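Arylmalonate decarboxylase (Bordetella bronchiseptica, PDB 3IXL) catalyses the cofactor-free decarboxylation of 2-aryl-2-methylmalonates to 2-arylpropionates and carbon dioxide. Local coordinates at residues A25-D30 with R235-S240; E46-V51 with S78-A83; V91-R94 with P100-T103; A107-L112 with A139-V144; R173-A178 with L204-V209. The protein carries 2 engineered substitutions. All coordinates share one frame; numbering follows the deposited sequence.

Contact 1: A25-D30 with R235-S240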
# COMPACT_ATOMS: atom_id res chain seq x y z
N ALA A 25 9.74 -0.18 11.02
CA ALA A 25 10.66 -0.56 12.10
C ALA A 25 10.90 -2.07 12.16
O ALA A 25 11.92 -2.52 12.67
CB ALA A 25 10.16 -0.05 13.43
N ARG A 26 9.94 -2.83 11.64
CA ARG A 26 10.02 -4.28 11.63
C ARG A 26 10.65 -4.80 10.34
O ARG A 26 11.55 -5.64 10.36
CB ARG A 26 8.63 -4.86 11.85
CG ARG A 26 8.09 -4.58 13.27
CD ARG A 26 6.61 -4.90 13.42
NE ARG A 26 6.35 -6.33 13.42
CZ ARG A 26 5.14 -6.89 13.34
NH1 ARG A 26 4.05 -6.12 13.25
NH2 ARG A 26 5.02 -8.21 13.35
N LEU A 27 10.21 -4.27 9.21
CA LEU A 27 10.73 -4.70 7.91
C LEU A 27 12.16 -4.27 7.66
O LEU A 27 12.99 -5.07 7.20
CB LEU A 27 9.86 -4.15 6.78
CG LEU A 27 8.44 -4.70 6.67
CD1 LEU A 27 7.63 -3.83 5.71
CD2 LEU A 27 8.48 -6.13 6.19
N TYR A 28 12.43 -3.00 7.94
CA TYR A 28 13.70 -2.37 7.61
C TYR A 28 14.21 -1.59 8.82
O TYR A 28 14.28 -0.37 8.78
CB TYR A 28 13.52 -1.42 6.42
CG TYR A 28 13.08 -2.11 5.13
CD1 TYR A 28 11.76 -2.05 4.71
CD2 TYR A 28 14.00 -2.79 4.33
CE1 TYR A 28 11.35 -2.66 3.53
CE2 TYR A 28 13.61 -3.40 3.15
CZ TYR A 28 12.29 -3.32 2.74
OH TYR A 28 11.86 -3.93 1.58
N PRO A 29 14.59 -2.31 9.90
CA PRO A 29 14.94 -1.64 11.15
C PRO A 29 16.14 -0.71 11.04
O PRO A 29 16.26 0.22 11.85
CB PRO A 29 15.28 -2.79 12.11
CG PRO A 29 15.49 -3.97 11.25
CD PRO A 29 14.67 -3.78 10.02
N ASP A 30 17.00 -0.93 10.05
CA ASP A 30 18.20 -0.10 9.91
C ASP A 30 18.11 0.97 8.83
O ASP A 30 19.11 1.60 8.48
CB ASP A 30 19.43 -0.99 9.78
CG ASP A 30 19.66 -1.86 11.02
OD1 ASP A 30 19.17 -1.50 12.12
OD2 ASP A 30 20.32 -2.90 10.89
N ARG A 235 6.65 -13.69 0.65
CA ARG A 235 7.40 -13.90 -0.58
C ARG A 235 7.85 -12.61 -1.27
O ARG A 235 8.90 -12.59 -1.92
CB ARG A 235 6.60 -14.78 -1.53
CG ARG A 235 6.57 -16.24 -1.06
CD ARG A 235 5.57 -17.09 -1.80
NE ARG A 235 5.78 -17.07 -3.24
CZ ARG A 235 4.97 -17.66 -4.11
NH1 ARG A 235 3.91 -18.34 -3.67
NH2 ARG A 235 5.21 -17.58 -5.40
N LEU A 236 7.07 -11.54 -1.15
CA LEU A 236 7.47 -10.28 -1.78
C LEU A 236 8.88 -9.90 -1.34
O LEU A 236 9.73 -9.51 -2.16
CB LEU A 236 6.49 -9.15 -1.42
CG LEU A 236 6.83 -7.81 -2.08
CD1 LEU A 236 6.77 -7.87 -3.59
CD2 LEU A 236 5.91 -6.71 -1.55
N PHE A 237 9.13 -10.03 -0.04
CA PHE A 237 10.41 -9.66 0.52
C PHE A 237 11.45 -10.75 0.37
O PHE A 237 12.60 -10.47 0.03
CB PHE A 237 10.26 -9.31 2.00
CG PHE A 237 9.37 -8.14 2.23
CD1 PHE A 237 8.02 -8.32 2.55
CD2 PHE A 237 9.85 -6.85 2.08
CE1 PHE A 237 7.18 -7.22 2.74
CE2 PHE A 237 9.02 -5.74 2.27
CZ PHE A 237 7.69 -5.92 2.60
N ASP A 238 11.05 -11.98 0.65
CA ASP A 238 12.03 -13.05 0.78
C ASP A 238 12.52 -13.58 -0.56
O ASP A 238 13.57 -14.23 -0.62
CB ASP A 238 11.53 -14.14 1.72
CG ASP A 238 11.46 -13.66 3.17
OD1 ASP A 238 11.93 -12.53 3.47
OD2 ASP A 238 10.91 -14.40 4.01
N GLU A 239 11.79 -13.28 -1.64
CA GLU A 239 12.22 -13.75 -2.96
C GLU A 239 13.20 -12.80 -3.65
O GLU A 239 13.03 -12.40 -4.80
CB GLU A 239 11.01 -14.11 -3.82
CG GLU A 239 10.31 -15.35 -3.29
CD GLU A 239 9.17 -15.83 -4.15
OE1 GLU A 239 8.86 -15.21 -5.19
OE2 GLU A 239 8.56 -16.86 -3.78
N SER A 240 14.25 -12.46 -2.90
CA SER A 240 15.40 -11.69 -3.39
C SER A 240 16.64 -12.05 -2.57
O SER A 240 16.51 -12.65 -1.48
CB SER A 240 15.10 -10.20 -3.32
OG SER A 240 15.77 -9.50 -4.37
OXT SER A 240 17.78 -11.76 -3.00
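Leu27 and Phe237 make the larger apolar part of this contact, a CH-pi approach in which the leucine side chain crosses the phenylalanine at about a right angle. Methyl CD2 of Leu27 stands 3.9 Å from the centroid of the Phe237 ring and 19° off its normal, displaced toward the rim at CZ. Leu27 CD1 and CD2 are each 3.7 Å from Phe237 CZ, both methyls bearing on that carbon from the same face.

Tyr28 comes to the ring edge instead, with Tyr28 OH 3.4 Å from Phe237 CE2 and 3.6 Å from Phe237 CD2. An oxygen there faces the ring hydrogens, whose slight positive charge probably favours it, although no hydrogen bond crosses between the segments. Tyr28 is the first residue past helix 23-27; its CB does not point straight at Phe237, but its ring and hydroxyl reach it.

The contact fastens the C-terminal helix 235-238 to the end of helix 23-27, which connects strands 8-13 and 33-37 along the chain, neighbours in the parallel sheet 33-37, 8-13, 67-72, 101-103. Helix 211-222 backs both partners: Leu27 lies on Phe216, Tyr28 on Val220 and Phe237 on Pro213.

Each side has its own polar partners. Arg235 NE donates to Glu239 OE2 at 2.8 Å in a bent salt bridge (138° at the hydrogen), the oxygen being met from above its carboxylate plane. Arg26 NH2 pairs with Asp195, and the Leu27 backbone bonds to that of Arg230.

Contact 2: E46-V51 with S78-A83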
# COMPACT_ATOMS: atom_id res chain seq x y z
N GLU A 46 -15.12 11.19 -0.48
CA GLU A 46 -15.34 12.50 0.14
C GLU A 46 -14.15 12.89 1.02
O GLU A 46 -13.71 14.05 1.01
CB GLU A 46 -16.65 12.53 0.93
CG GLU A 46 -17.85 11.97 0.15
CD GLU A 46 -18.10 10.49 0.42
OE1 GLU A 46 -17.60 9.63 -0.35
OE2 GLU A 46 -18.81 10.19 1.41
N GLY A 47 -13.62 11.93 1.77
CA GLY A 47 -12.44 12.17 2.57
C GLY A 47 -11.22 12.47 1.71
O GLY A 47 -10.47 13.41 1.99
N TYR A 48 -11.02 11.68 0.66
CA TYR A 48 -9.87 11.89 -0.22
C TYR A 48 -9.89 13.28 -0.84
O TYR A 48 -8.86 13.95 -0.90
CB TYR A 48 -9.80 10.84 -1.34
CG TYR A 48 -9.95 9.41 -0.90
CD1 TYR A 48 -9.38 8.95 0.29
CD2 TYR A 48 -10.68 8.51 -1.68
CE1 TYR A 48 -9.55 7.61 0.70
CE2 TYR A 48 -10.86 7.20 -1.28
CZ TYR A 48 -10.30 6.76 -0.10
OH TYR A 48 -10.50 5.45 0.28
N ASP A 49 -11.07 13.71 -1.28
CA ASP A 49 -11.19 14.99 -1.96
C ASP A 49 -10.72 16.14 -1.06
O ASP A 49 -10.21 17.15 -1.56
CB ASP A 49 -12.63 15.23 -2.40
CG ASP A 49 -13.01 14.45 -3.65
OD1 ASP A 49 -12.14 13.82 -4.30
OD2 ASP A 49 -14.21 14.48 -3.99
N ALA A 50 -10.87 15.98 0.25
CA ALA A 50 -10.51 17.04 1.20
C ALA A 50 -9.00 17.19 1.45
O ALA A 50 -8.56 18.22 1.98
CB ALA A 50 -11.25 16.87 2.52
N VAL A 51 -8.21 16.18 1.09
CA VAL A 51 -6.76 16.23 1.33
C VAL A 51 -5.90 16.02 0.09
O VAL A 51 -4.70 16.30 0.12
CB VAL A 51 -6.29 15.23 2.43
CG1 VAL A 51 -6.92 15.58 3.77
CG2 VAL A 51 -6.57 13.78 2.03
N SER A 78 -4.56 7.03 -3.88
CA SER A 78 -3.89 6.97 -5.17
C SER A 78 -4.62 6.19 -6.28
O SER A 78 -4.34 6.43 -7.45
CB SER A 78 -2.42 6.52 -5.02
OG SER A 78 -2.29 5.28 -4.35
N PHE A 79 -5.58 5.33 -5.93
CA PHE A 79 -6.35 4.61 -6.96
C PHE A 79 -7.78 5.10 -7.20
O PHE A 79 -8.40 4.68 -8.19
CB PHE A 79 -6.29 3.06 -6.80
CG PHE A 79 -7.10 2.50 -5.63
CD1 PHE A 79 -8.49 2.64 -5.55
CD2 PHE A 79 -6.45 1.77 -4.63
CE1 PHE A 79 -9.21 2.11 -4.48
CE2 PHE A 79 -7.16 1.22 -3.56
CZ PHE A 79 -8.54 1.39 -3.49
N TYR A 80 -8.32 5.95 -6.33
CA TYR A 80 -9.77 6.21 -6.38
C TYR A 80 -10.27 6.90 -7.64
O TYR A 80 -11.47 6.88 -7.91
CB TYR A 80 -10.29 6.92 -5.13
CG TYR A 80 -10.11 8.43 -5.04
CD1 TYR A 80 -8.84 9.00 -4.84
CD2 TYR A 80 -11.21 9.29 -5.06
CE1 TYR A 80 -8.69 10.38 -4.71
CE2 TYR A 80 -11.07 10.67 -4.91
CZ TYR A 80 -9.80 11.21 -4.74
OH TYR A 80 -9.65 12.57 -4.58
N ARG A 81 -9.36 7.52 -8.37
CA ARG A 81 -9.71 8.24 -9.59
C ARG A 81 -9.27 7.49 -10.84
O ARG A 81 -9.43 7.99 -11.95
CB ARG A 81 -9.10 9.64 -9.56
CG ARG A 81 -9.83 10.58 -8.62
CD ARG A 81 -9.13 11.92 -8.53
NE ARG A 81 -9.94 12.92 -7.84
CZ ARG A 81 -9.49 14.09 -7.40
NH1 ARG A 81 -8.21 14.42 -7.56
NH2 ARG A 81 -10.32 14.92 -6.79
N GLY A 82 -8.71 6.30 -10.66
CA GLY A 82 -8.27 5.48 -11.79
C GLY A 82 -6.77 5.54 -12.01
O GLY A 82 -6.04 6.29 -11.32
N ALA A 83 -6.31 4.74 -12.97
CA ALA A 83 -4.88 4.58 -13.23
C ALA A 83 -4.18 5.83 -13.74
O ALA A 83 -3.04 6.12 -13.34
CB ALA A 83 -4.64 3.42 -14.20
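Tyr48 meets Tyr80 edge-to-face, the edge of Tyr48 turned to one face of the Tyr80 ring, with centroids 4.7 Å apart and planes at 57°. The touching edge is CD2, which sits 3.4 Å from Tyr80 CG. Further along the same face, Tyr48 CB lies over the ring, 3.7 Å from its centroid in a CH-pi contact, so ring and methylene of one tyrosine cover the length of the other as the two side chains slide past in opposite directions.

The Tyr80 hydroxyl donates to Asp49 OD1 at 2.8 Å, meeting the oxygen nearly in line with its C-O bond. Asp49 OD1 also forms a longer salt bridge of 3.3 Å to Arg81 NH2, so one carboxylate oxygen serves both residues.

Arg81 in turn positions the ring. Its CG lies over the centre of the Tyr80 face opposite Tyr48, and its extended chain runs along the ring out to the hydroxyl, where Tyr80 OH stands 3.1 Å above the guanidinium plane. Tyr80 is thus held between two side chains, with its hydroxyl fixed by the aspartate. Its CG lies between backbone N and carbonyl carbon (chi1 81°), which turns the ring toward helix 45-51.

Farther out, Tyr48 OH hydrogen-bonds to OG of Ser76, a residue of the 2-phenylacetic acid pocket, and the Tyr48 side chain passes about 5 Å from that ligand. The contact joins helix 45-51 to the type I turn Phe79-Gly82 between helices 75-79 and 83-97, while helix 128-140 of the second half packs on both Tyr48 and Phe79 through Val130.

Contact 3: V91-R94 with P100-T103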
# COMPACT_ATOMS: atom_id res chain seq x y z
N VAL A 91 3.76 12.06 -11.30
CA VAL A 91 4.51 13.01 -12.10
C VAL A 91 4.51 14.40 -11.46
O VAL A 91 5.55 15.07 -11.44
CB VAL A 91 3.98 13.07 -13.56
CG1 VAL A 91 4.56 14.28 -14.31
CG2 VAL A 91 4.31 11.79 -14.28
N ALA A 92 3.36 14.82 -10.94
CA ALA A 92 3.26 16.12 -10.26
C ALA A 92 4.17 16.18 -9.04
O ALA A 92 4.84 17.19 -8.80
CB ALA A 92 1.83 16.43 -9.87
N MET A 93 4.20 15.10 -8.25
CA MET A 93 5.10 15.00 -7.11
C MET A 93 6.56 15.10 -7.55
O MET A 93 7.35 15.81 -6.94
CB MET A 93 4.88 13.69 -6.35
CG MET A 93 3.53 13.58 -5.67
SD MET A 93 3.12 11.88 -5.18
CE MET A 93 4.34 11.60 -3.92
N ARG A 94 6.90 14.39 -8.62
CA ARG A 94 8.27 14.41 -9.11
C ARG A 94 8.68 15.80 -9.61
O ARG A 94 9.77 16.27 -9.31
CB ARG A 94 8.47 13.35 -10.20
CG ARG A 94 9.90 13.27 -10.68
CD ARG A 94 10.42 11.86 -10.78
NE ARG A 94 10.11 11.22 -12.05
CZ ARG A 94 11.02 10.79 -12.94
NH1 ARG A 94 12.32 10.93 -12.72
NH2 ARG A 94 10.61 10.22 -14.05
N PRO A 100 12.77 10.87 -7.04
CA PRO A 100 11.97 9.68 -7.36
C PRO A 100 10.74 9.66 -6.46
O PRO A 100 10.87 9.79 -5.23
CB PRO A 100 12.90 8.52 -6.98
CG PRO A 100 14.29 9.12 -6.97
CD PRO A 100 14.12 10.53 -6.56
N CYS A 101 9.57 9.56 -7.06
CA CYS A 101 8.32 9.52 -6.33
C CYS A 101 7.51 8.30 -6.72
O CYS A 101 7.60 7.80 -7.84
CB CYS A 101 7.50 10.78 -6.60
SG CYS A 101 8.23 12.29 -5.90
N THR A 102 6.71 7.83 -5.77
CA THR A 102 5.86 6.68 -6.00
C THR A 102 4.61 6.76 -5.13
O THR A 102 4.44 7.72 -4.37
CB THR A 102 6.64 5.36 -5.77
OG1 THR A 102 5.85 4.26 -6.23
CG2 THR A 102 7.05 5.19 -4.30
N THR A 103 3.72 5.79 -5.28
CA THR A 103 2.49 5.72 -4.48
C THR A 103 2.27 4.28 -4.05
O THR A 103 2.80 3.34 -4.65
CB THR A 103 1.24 6.13 -5.27
OG1 THR A 103 0.91 5.11 -6.22
CG2 THR A 103 1.39 7.50 -5.96
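Cys101 lays its sulfur over a face of the Met93-Arg94 peptide plane, with SG 3.7 Å from Met93 C and 3.7 Å from Arg94 N. The other flat group, the Arg94 guanidinium, does not do the touching: the aliphatic CD of Arg94 approaches Pro100 CA at 4.3 Å, while Pro100 CB is directed away from the helix.

Beside the peptide, the Cys101 sulfur also rests 3.7 Å from Met93 CB, and Cys101 CB follows at 3.9 Å from the same carbon. With SG anti to the carbonyl carbon (chi1 -69°), the thiol is directed onto the helix backbone itself, and helix and strand approach to 5.6 Å between Arg94 CA and Cys101 CA. Met93 reaches the next strand residue: bent at chi3 (67°), its chain swings the terminal methyl to 3.9 Å from Thr102 O.

Thr102 faces the other side of the sheet, where its hydroxyl bonds to Asp218 of helix 211-222. Thr103 OG1 caps Thr106 N at the start of helix 104-114 and also bonds to Asn86 OD1.

Met93 and Cys101 both pack on Val70 of the neighbouring strand 67-72, to which Thr102 is hydrogen-bonded through its backbone. Strands 67-72 and 101-103, parallel and with helices 75-79 and 83-97 in the connection, form the classical beta-alpha-beta crossover of an alpha/beta sandwich, and the contact closes its final helix-to-strand turn at the outermost strand of the sheet.

Contact 4: A107-L112 with A139-V144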
# COMPACT_ATOMS: atom_id res chain seq x y z
N ALA A 107 3.01 0.69 -5.74
CA ALA A 107 3.68 -0.34 -4.96
C ALA A 107 2.98 -1.69 -5.07
O ALA A 107 3.63 -2.72 -5.26
CB ALA A 107 3.76 0.08 -3.49
N VAL A 108 1.66 -1.71 -4.95
CA VAL A 108 0.98 -3.00 -4.99
C VAL A 108 0.95 -3.57 -6.41
O VAL A 108 1.06 -4.78 -6.58
CB VAL A 108 -0.43 -3.01 -4.33
CG1 VAL A 108 -0.35 -2.59 -2.86
CG2 VAL A 108 -1.39 -2.13 -5.07
N LEU A 109 0.86 -2.70 -7.42
CA LEU A 109 0.98 -3.19 -8.81
C LEU A 109 2.34 -3.82 -9.02
O LEU A 109 2.46 -4.90 -9.59
CB LEU A 109 0.82 -2.05 -9.81
CG LEU A 109 -0.52 -1.36 -9.98
CD1 LEU A 109 -0.34 -0.23 -10.97
CD2 LEU A 109 -1.56 -2.36 -10.48
N ASN A 110 3.39 -3.13 -8.56
CA ASN A 110 4.73 -3.67 -8.70
C ASN A 110 4.90 -4.98 -7.96
O ASN A 110 5.52 -5.92 -8.46
CB ASN A 110 5.77 -2.65 -8.23
CG ASN A 110 5.96 -1.51 -9.21
OD1 ASN A 110 5.56 -1.59 -10.38
ND2 ASN A 110 6.53 -0.42 -8.72
N GLY A 111 4.33 -5.08 -6.76
CA GLY A 111 4.44 -6.30 -5.96
C GLY A 111 3.71 -7.46 -6.60
O GLY A 111 4.23 -8.57 -6.65
N LEU A 112 2.50 -7.20 -7.08
CA LEU A 112 1.73 -8.25 -7.76
C LEU A 112 2.46 -8.77 -8.98
O LEU A 112 2.56 -9.99 -9.18
CB LEU A 112 0.33 -7.74 -8.14
CG LEU A 112 -0.60 -7.51 -6.93
CD1 LEU A 112 -1.79 -6.64 -7.33
CD2 LEU A 112 -1.07 -8.83 -6.32
N ALA A 139 -8.07 -3.60 -13.17
CA ALA A 139 -8.43 -3.96 -14.55
C ALA A 139 -7.79 -3.02 -15.57
O ALA A 139 -7.32 -3.47 -16.63
CB ALA A 139 -9.94 -4.00 -14.72
N GLU A 140 -7.74 -1.72 -15.27
CA GLU A 140 -7.07 -0.75 -16.14
C GLU A 140 -5.59 -1.09 -16.30
O GLU A 140 -4.98 -0.77 -17.33
CB GLU A 140 -7.17 0.67 -15.56
CG GLU A 140 -8.50 1.38 -15.77
CD GLU A 140 -8.49 2.80 -15.20
OE1 GLU A 140 -8.87 3.75 -15.93
OE2 GLU A 140 -8.10 2.98 -14.03
N GLU A 141 -5.02 -1.73 -15.28
CA GLU A 141 -3.61 -2.07 -15.25
C GLU A 141 -3.34 -3.51 -15.67
O GLU A 141 -2.28 -4.08 -15.38
CB GLU A 141 -3.05 -1.79 -13.85
CG GLU A 141 -2.95 -0.30 -13.53
CD GLU A 141 -1.75 0.38 -14.19
OE1 GLU A 141 -0.92 -0.31 -14.81
OE2 GLU A 141 -1.64 1.62 -14.06
N SER A 142 -4.32 -4.11 -16.36
CA SER A 142 -4.20 -5.44 -16.96
C SER A 142 -4.13 -6.59 -15.95
O SER A 142 -3.59 -7.66 -16.25
CB SER A 142 -3.02 -5.51 -17.94
OG SER A 142 -3.20 -4.59 -19.01
N LEU A 143 -4.70 -6.37 -14.77
CA LEU A 143 -4.88 -7.45 -13.80
C LEU A 143 -6.34 -7.85 -13.78
O LEU A 143 -7.20 -7.11 -14.28
CB LEU A 143 -4.42 -7.02 -12.41
CG LEU A 143 -2.95 -6.61 -12.30
CD1 LEU A 143 -2.65 -6.05 -10.92
CD2 LEU A 143 -2.03 -7.78 -12.62
N VAL A 144 -6.63 -9.02 -13.21
CA VAL A 144 -7.99 -9.54 -13.19
C VAL A 144 -8.42 -9.77 -11.75
O VAL A 144 -8.04 -10.77 -11.14
CB VAL A 144 -8.12 -10.86 -14.01
CG1 VAL A 144 -9.56 -11.37 -13.99
CG2 VAL A 144 -7.64 -10.65 -15.45
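Leu109 lies across the aliphatic stem of Glu141, the two side chains crossing at about a right angle. Leu109 CD1 meets the carboxyl carbon CD of Glu141 at 3.6 Å and its CG at 3.7 Å, while Leu109 CD2 meets Glu141 CB at 3.7 Å. A bend at chi2 (-78°) folds the glutamate so that its carbons, and then its carboxylate, pass over the leucine end.

Leu143 packs alongside. Its CD1 methyl is shared by two leucines one turn apart on helix 104-114, standing 3.9 Å from Leu109 CD2 and 3.7 Å from Leu112 CD1. The spacing of these two leucines gives the helix an apolar stripe that receives both Glu141 and Leu143.

Glu141 and Leu143 both point toward helix 104-114, on the two sides in sequence of Ser142. With positive phi, Ser142 is the C-prime residue of a Schellman motif ending helix 128-140, in which Leu143 N reaches back to Leu138 O and Ser142 N to Ala139 O. After this turn the chain enters edge strand 144-145, and Leu112 reaches Val120 and Val209 of the same sheet.

The chemistry is mixed only on one side. No hydrogen bond crosses between the segments, but Glu141 OE1 makes a salt bridge with Arg113, which directly follows Leu112 on helix 104-114. The acid thus spends its carbons on leucine packing and its charge on the same helix, tying that helix to the turn and probably keeping the stem in place over Leu109.

Contact 5: R173-A178 with L204-V209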
# COMPACT_ATOMS: atom_id res chain seq x y z
N ARG A 173 -11.02 -16.41 3.11
CA ARG A 173 -12.39 -16.35 2.56
C ARG A 173 -12.42 -15.73 1.15
O ARG A 173 -13.12 -16.21 0.27
CB ARG A 173 -13.36 -15.65 3.51
CG ARG A 173 -13.68 -16.47 4.76
CD ARG A 173 -14.79 -15.86 5.61
NE ARG A 173 -14.42 -14.60 6.24
CZ ARG A 173 -14.87 -13.41 5.84
NH1 ARG A 173 -15.71 -13.32 4.82
NH2 ARG A 173 -14.48 -12.30 6.47
N ALA A 174 -11.63 -14.68 0.93
CA ALA A 174 -11.55 -14.06 -0.40
C ALA A 174 -11.00 -15.04 -1.44
O ALA A 174 -11.50 -15.12 -2.56
CB ALA A 174 -10.70 -12.80 -0.35
N PHE A 175 -9.96 -15.78 -1.05
CA PHE A 175 -9.37 -16.76 -1.95
C PHE A 175 -10.31 -17.93 -2.22
O PHE A 175 -10.38 -18.42 -3.34
CB PHE A 175 -8.04 -17.27 -1.37
CG PHE A 175 -7.31 -18.20 -2.30
CD1 PHE A 175 -7.32 -19.58 -2.08
CD2 PHE A 175 -6.63 -17.70 -3.41
CE1 PHE A 175 -6.64 -20.44 -2.94
CE2 PHE A 175 -5.96 -18.57 -4.28
CZ PHE A 175 -5.96 -19.93 -4.03
N GLU A 176 -11.03 -18.37 -1.20
CA GLU A 176 -11.94 -19.52 -1.35
C GLU A 176 -13.12 -19.17 -2.25
O GLU A 176 -13.76 -20.07 -2.80
CB GLU A 176 -12.41 -20.04 0.01
CG GLU A 176 -11.34 -20.85 0.73
CD GLU A 176 -11.75 -21.31 2.12
OE1 GLU A 176 -11.06 -22.20 2.66
OE2 GLU A 176 -12.74 -20.79 2.68
N ALA A 177 -13.40 -17.88 -2.40
CA ALA A 177 -14.40 -17.40 -3.35
C ALA A 177 -13.94 -17.50 -4.82
O ALA A 177 -14.77 -17.42 -5.73
CB ALA A 177 -14.83 -15.97 -3.02
N ALA A 178 -12.63 -17.67 -5.03
CA ALA A 178 -12.03 -17.83 -6.37
C ALA A 178 -10.70 -18.57 -6.23
O ALA A 178 -9.63 -17.96 -6.36
CB ALA A 178 -11.84 -16.47 -7.04
N LEU A 204 -2.25 -21.30 2.10
CA LEU A 204 -2.84 -21.33 0.76
C LEU A 204 -1.87 -21.66 -0.36
O LEU A 204 -2.30 -22.11 -1.43
CB LEU A 204 -3.57 -20.03 0.46
CG LEU A 204 -4.66 -19.62 1.45
CD1 LEU A 204 -5.31 -18.31 1.03
CD2 LEU A 204 -5.72 -20.72 1.58
N GLY A 205 -0.58 -21.40 -0.15
CA GLY A 205 0.43 -21.66 -1.17
C GLY A 205 0.39 -20.67 -2.33
O GLY A 205 0.88 -20.96 -3.43
N VAL A 206 -0.22 -19.51 -2.10
CA VAL A 206 -0.20 -18.41 -3.06
C VAL A 206 0.35 -17.17 -2.36
O VAL A 206 0.27 -17.07 -1.13
CB VAL A 206 -1.59 -18.11 -3.68
CG1 VAL A 206 -2.16 -19.35 -4.41
CG2 VAL A 206 -2.58 -17.62 -2.62
N PRO A 207 0.96 -16.25 -3.13
CA PRO A 207 1.51 -15.04 -2.51
C PRO A 207 0.45 -14.01 -2.13
O PRO A 207 -0.62 -13.96 -2.74
CB PRO A 207 2.43 -14.48 -3.60
CG PRO A 207 1.82 -14.95 -4.87
CD PRO A 207 1.18 -16.28 -4.58
N VAL A 208 0.77 -13.22 -1.11
CA VAL A 208 -0.04 -12.09 -0.67
C VAL A 208 0.75 -10.80 -0.84
O VAL A 208 1.91 -10.70 -0.41
CB VAL A 208 -0.44 -12.20 0.82
CG1 VAL A 208 -1.25 -10.98 1.27
CG2 VAL A 208 -1.22 -13.48 1.05
N VAL A 209 0.12 -9.81 -1.46
CA VAL A 209 0.67 -8.46 -1.50
C VAL A 209 -0.20 -7.60 -0.61
O VAL A 209 -1.41 -7.53 -0.81
CB VAL A 209 0.73 -7.90 -2.94
CG1 VAL A 209 1.18 -6.43 -2.94
CG2 VAL A 209 1.70 -8.71 -3.79
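Two neighbouring helix-to-strand connections of the second alpha/beta half meet here: the end of helix 164-176, before strand 183-187, and the turn from helix 196-204 into edge strand 208-210. Phe175 fills the space between them. Its CG stands anti to the backbone N (chi1 -175°), which throws the ring out from the helix end toward the other connection.

Leu204 takes the near part of the phenylalanine. Its CD1 methyl lies 3.8 Å from Phe175 CB and 3.9 Å from Phe175 CG, the two side chains sliding past each other in opposite directions. Val206 comes from the opposite direction to the far part: CG1 is 3.9 Å from Phe175 CZ, and both its methyls reach Phe175 CE2.

Between Leu204 and Val206, Gly205 has left the helix with positive phi, and the side chains on either side of it in sequence both point toward the helix segment. On the helix side the chain also folds back over the ring: Ala178 O lies 4.1 Å above one face of Phe175, offset toward the rim, and accepts a hydrogen bond from Ser181 OG. Ile184 of strand 183-187 touches Phe175, Leu204 and Val206 alike.

No hydrogen bond or charge pair links the segments, so they are held by apolar contact alone; with Leu204 and Val206 partly exposed, the hydrophobic packing here extends to the margin of the fold.

Contacts 2, 3, 4 and 5 follow one another along the chain, all between the segments of contact 1. Contacts 2 and 3 belong to the half built on sheet 33-37, 8-13, 67-72, 101-103, contact 5 to the half on sheet 144-145, 119-124, 183-187, 208-210. Contact 4 follows contact 3 directly, as helix 104-114 leads from one half to the other, and Val209 of contact 5 packs against it. Contacts 1 and 2 lie on opposite sides of the chain's centre, about 29 Å between centres. Leu236 and Arg235 of contact 1 touch Gly111 of contact 4 and Pro207 of contact 5. Ala83 N of contact 2 probably hydrogen-bonds to Glu140 OE2 of contact 4, joining the halves.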